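PDB 5X9Q: putative cytidylyltransferase from Burkholderia pseudomallei, which probably transfers an adenylyl group from ATP to D-glycero-beta-D-manno-heptose 1-phosphate, releasing diphosphate and yielding ADP-heptose for the heptose biosynthesis pathway. Local coordinates for residues V44-H49 / E91-L96. Numbering follows the deposited sequence.
Sequences VFDILH and EDRMAL
Asp46 and Arg93 mark the nearest approach of the two backbones, their CA atoms 5.9 Å apart, and from there the irregular chain of 44-49 runs past one flank of the helical turn 91-96, with Leu48 and Leu96 facing each other further along. One long side chain does most of the joining, an instance of how a buried arginine can tie a loop to a helix through a main-chain oxygen. Arg93 turns its NH1 to Val44 O at 2.9 Å in a nearly straight bond (165° at the hydrogen). A bend at chi3 (-77°) turns the guanidinium so that its edge, and not a face, meets that oxygen. On the way its CD passes 3.6 Å from Asp46 CA, while CG rests against Phe45 O. Val44 CG1 lies close by, 3.6 Å from Arg93 NH1. Asp46 is near but makes no salt bridge here: OD1 stands 4.6 Å from Arg93 NE, clear of the guanidinium plane, and the carboxylate is turned 85° to it. The two charges may still attract weakly, yet the carboxylate is held by Ile87 N, which bonds OD2. Beyond the arginine, Leu48 CD1 meets Leu96 CD1 at 3.9 Å, the two side chains running in opposite senses. The guanidinium is fixed further by Asn88 O at NE and by Asn71 O and Asp73 at NH2. The loop leads from strand 38-43, central in the Rossmann-like parallel sheet, into helix 50-62, delivering His49 and His52, which fit the HxGH motif that serves ATP binding in relatives. The contact joins it to helix 90-98, with strand 65-71 and helix 73-76 packed alongside, and Leu96 of the second subunit also packs on Leu48.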
ATOM      1  N   VAL A  44      -4.110   9.424 -10.900  1.00 29.67           N
ATOM      2  CA  VAL A  44      -2.698   9.710 -10.999  1.00 28.61           C
ATOM      3  C   VAL A  44      -1.969   8.862  -9.958  1.00 26.02           C
ATOM      4  O   VAL A  44      -0.982   8.184 -10.261  1.00 25.57           O
ATOM      5  CB  VAL A  44      -2.419  11.220 -10.810  1.00 24.55           C
ATOM      6  CG1 VAL A  44      -0.943  11.464 -10.855  1.00 23.41           C
ATOM      7  CG2 VAL A  44      -3.140  12.006 -11.927  1.00 23.53           C
ATOM      8  N   PHE A  45      -2.508   8.891  -8.744  1.00 25.49           N
ATOM      9  CA  PHE A  45      -1.966   8.167  -7.613  1.00 29.86           C
ATOM     10  C   PHE A  45      -0.487   8.508  -7.411  1.00 30.32           C
ATOM     11  O   PHE A  45       0.332   7.591  -7.269  1.00 28.33           O
ATOM     12  CB  PHE A  45      -2.154   6.659  -7.809  1.00 25.05           C
ATOM     13  CG  PHE A  45      -3.598   6.233  -7.906  1.00 27.69           C
ATOM     14  CD1 PHE A  45      -4.386   6.149  -6.777  1.00 28.11           C
ATOM     15  CD2 PHE A  45      -4.153   5.892  -9.120  1.00 23.06           C
ATOM     16  CE1 PHE A  45      -5.713   5.751  -6.857  1.00 28.56           C
ATOM     17  CE2 PHE A  45      -5.478   5.481  -9.205  1.00 29.14           C
ATOM     18  CZ  PHE A  45      -6.255   5.418  -8.074  1.00 31.05           C
ATOM     19  N   ASP A  46      -0.164   9.812  -7.390  1.00 30.82           N
ATOM     20  CA  ASP A  46       1.225  10.298  -7.234  1.00 31.14           C
ATOM     21  C   ASP A  46       1.816   9.845  -5.909  1.00 29.92           C
ATOM     22  O   ASP A  46       2.845   9.181  -5.876  1.00 34.38           O
ATOM     23  CB  ASP A  46       1.311  11.830  -7.321  1.00 35.27           C
ATOM     24  CG  ASP A  46       2.690  12.324  -7.824  1.00 44.36           C
ATOM     25  OD1 ASP A  46       3.587  11.481  -8.065  1.00 42.69           O
ATOM     26  OD2 ASP A  46       2.910  13.561  -7.910  1.00 46.74           O
ATOM     27  N   ILE A  47       1.170  10.243  -4.817  1.00 36.31           N
ATOM     28  CA  ILE A  47       1.504   9.774  -3.471  1.00 36.54           C
ATOM     29  C   ILE A  47       0.299   9.076  -2.873  1.00 36.00           C
ATOM     30  O   ILE A  47      -0.752   9.697  -2.724  1.00 39.51           O
ATOM     31  CB  ILE A  47       1.934  10.916  -2.531  1.00 34.02           C
ATOM     32  CG1 ILE A  47       3.246  11.514  -3.014  1.00 42.55           C
ATOM     33  CG2 ILE A  47       2.184  10.397  -1.129  1.00 35.73           C
ATOM     34  CD1 ILE A  47       3.588  12.788  -2.311  1.00 56.57           C
ATOM     35  N   LEU A  48       0.437   7.786  -2.563  1.00 38.04           N
ATOM     36  CA  LEU A  48      -0.664   7.036  -1.971  1.00 36.75           C
ATOM     37  C   LEU A  48      -0.931   7.532  -0.576  1.00 38.72           C
ATOM     38  O   LEU A  48      -0.004   7.690   0.221  1.00 38.08           O
ATOM     39  CB  LEU A  48      -0.377   5.536  -1.923  1.00 39.94           C
ATOM     40  CG  LEU A  48      -0.610   4.670  -3.150  1.00 39.35           C
ATOM     41  CD1 LEU A  48      -0.343   3.232  -2.788  1.00 37.27           C
ATOM     42  CD2 LEU A  48      -2.046   4.804  -3.555  1.00 34.83           C
ATOM     43  N   HIS A  49      -2.205   7.731  -0.266  1.00 33.41           N
ATOM     44  CA  HIS A  49      -2.598   8.028   1.093  1.00 33.28           C
ATOM     45  C   HIS A  49      -3.730   7.086   1.472  1.00 37.14           C
ATOM     46  O   HIS A  49      -4.176   6.279   0.652  1.00 34.13           O
ATOM     47  CB  HIS A  49      -3.022   9.489   1.249  1.00 29.76           C
ATOM     48  CG  HIS A  49      -4.075   9.918   0.281  1.00 39.98           C
ATOM     49  ND1 HIS A  49      -5.388   9.494   0.372  1.00 42.74           N
ATOM     50  CD2 HIS A  49      -4.037  10.797  -0.750  1.00 42.70           C
ATOM     51  CE1 HIS A  49      -6.096  10.046  -0.598  1.00 43.44           C
ATOM     52  NE2 HIS A  49      -5.300  10.842  -1.295  1.00 43.79           N
ATOM     53  N   GLU A  91       5.900   4.635 -13.949  1.00 30.71           N
ATOM     54  CA  GLU A  91       6.178   3.215 -13.724  1.00 38.87           C
ATOM     55  C   GLU A  91       6.167   3.041 -12.214  1.00 35.96           C
ATOM     56  O   GLU A  91       5.694   2.042 -11.695  1.00 36.90           O
ATOM     57  CB  GLU A  91       7.512   2.739 -14.291  1.00 47.86           C
ATOM     58  CG  GLU A  91       7.675   1.216 -14.131  1.00 58.32           C
ATOM     59  CD  GLU A  91       9.111   0.747 -14.310  1.00 80.90           C
ATOM     60  OE1 GLU A  91       9.870   1.401 -15.063  1.00 88.69           O
ATOM     61  OE2 GLU A  91       9.488  -0.258 -13.665  1.00 76.85           O
ATOM     62  N   ASP A  92       6.662   4.043 -11.515  1.00 33.01           N
ATOM     63  CA  ASP A  92       6.684   3.997 -10.073  1.00 36.60           C
ATOM     64  C   ASP A  92       5.296   4.119  -9.472  1.00 31.67           C
ATOM     65  O   ASP A  92       4.974   3.396  -8.531  1.00 32.74           O
ATOM     66  CB  ASP A  92       7.625   5.087  -9.549  1.00 33.25           C
ATOM     67  CG  ASP A  92       9.089   4.697  -9.700  1.00 37.04           C
ATOM     68  OD1 ASP A  92       9.373   3.694 -10.407  1.00 39.91           O
ATOM     69  OD2 ASP A  92       9.958   5.397  -9.133  1.00 44.52           O
ATOM     70  N   ARG A  93       4.464   4.995 -10.036  1.00 29.91           N
ATOM     71  CA  ARG A  93       3.102   5.150  -9.547  1.00 30.37           C
ATOM     72  C   ARG A  93       2.328   3.865  -9.765  1.00 28.78           C
ATOM     73  O   ARG A  93       1.591   3.437  -8.887  1.00 28.79           O
ATOM     74  CB  ARG A  93       2.403   6.319 -10.224  1.00 28.34           C
ATOM     75  CG  ARG A  93       2.909   7.660  -9.747  1.00 31.03           C
ATOM     76  CD  ARG A  93       2.174   8.808 -10.406  1.00 31.86           C
ATOM     77  NE  ARG A  93       2.616   9.035 -11.778  1.00 30.74           N
ATOM     78  CZ  ARG A  93       1.806   9.021 -12.833  1.00 33.04           C
ATOM     79  NH1 ARG A  93       0.509   8.779 -12.676  1.00 29.18           N
ATOM     80  NH2 ARG A  93       2.294   9.238 -14.050  1.00 33.67           N
ATOM     81  N   MET A  94       2.574   3.207 -10.894  1.00 27.15           N
ATOM     82  CA  MET A  94       1.895   1.960 -11.207  1.00 26.35           C
ATOM     83  C   MET A  94       2.399   0.823 -10.323  1.00 31.59           C
ATOM     84  O   MET A  94       1.606  -0.009  -9.882  1.00 27.40           O
ATOM     85  CB  MET A  94       2.093   1.600 -12.674  1.00 28.47           C
ATOM     86  CG  MET A  94       1.379   2.546 -13.609  1.00 30.64           C
ATOM     87  SD  MET A  94       1.781   2.224 -15.327  1.00 31.92           S
ATOM     88  CE  MET A  94       0.958   0.647 -15.597  1.00 30.35           C
ATOM     89  N   ALA A  95       3.706   0.789 -10.062  1.00 29.75           N
ATOM     90  CA  ALA A  95       4.270  -0.257  -9.209  1.00 29.85           C
ATOM     91  C   ALA A  95       3.684  -0.240  -7.786  1.00 28.23           C
ATOM     92  O   ALA A  95       3.368  -1.305  -7.226  1.00 28.21           O
ATOM     93  CB  ALA A  95       5.793  -0.141  -9.169  1.00 27.61           C
ATOM     94  N   LEU A  96       3.523   0.952  -7.206  1.00 29.51           N
ATOM     95  CA  LEU A  96       2.933   1.077  -5.876  1.00 27.22           C
ATOM     96  C   LEU A  96       1.554   0.467  -5.851  1.00 27.03           C
ATOM     97  O   LEU A  96       1.239  -0.320  -4.961  1.00 31.12           O
ATOM     98  CB  LEU A  96       2.839   2.534  -5.449  1.00 31.67           C
ATOM     99  CG  LEU A  96       3.874   3.034  -4.472  1.00 32.23           C
ATOM    100  CD1 LEU A  96       3.495   2.571  -3.100  1.00 36.96           C
ATOM    101  CD2 LEU A  96       5.211   2.468  -4.880  1.00 35.16           C
TER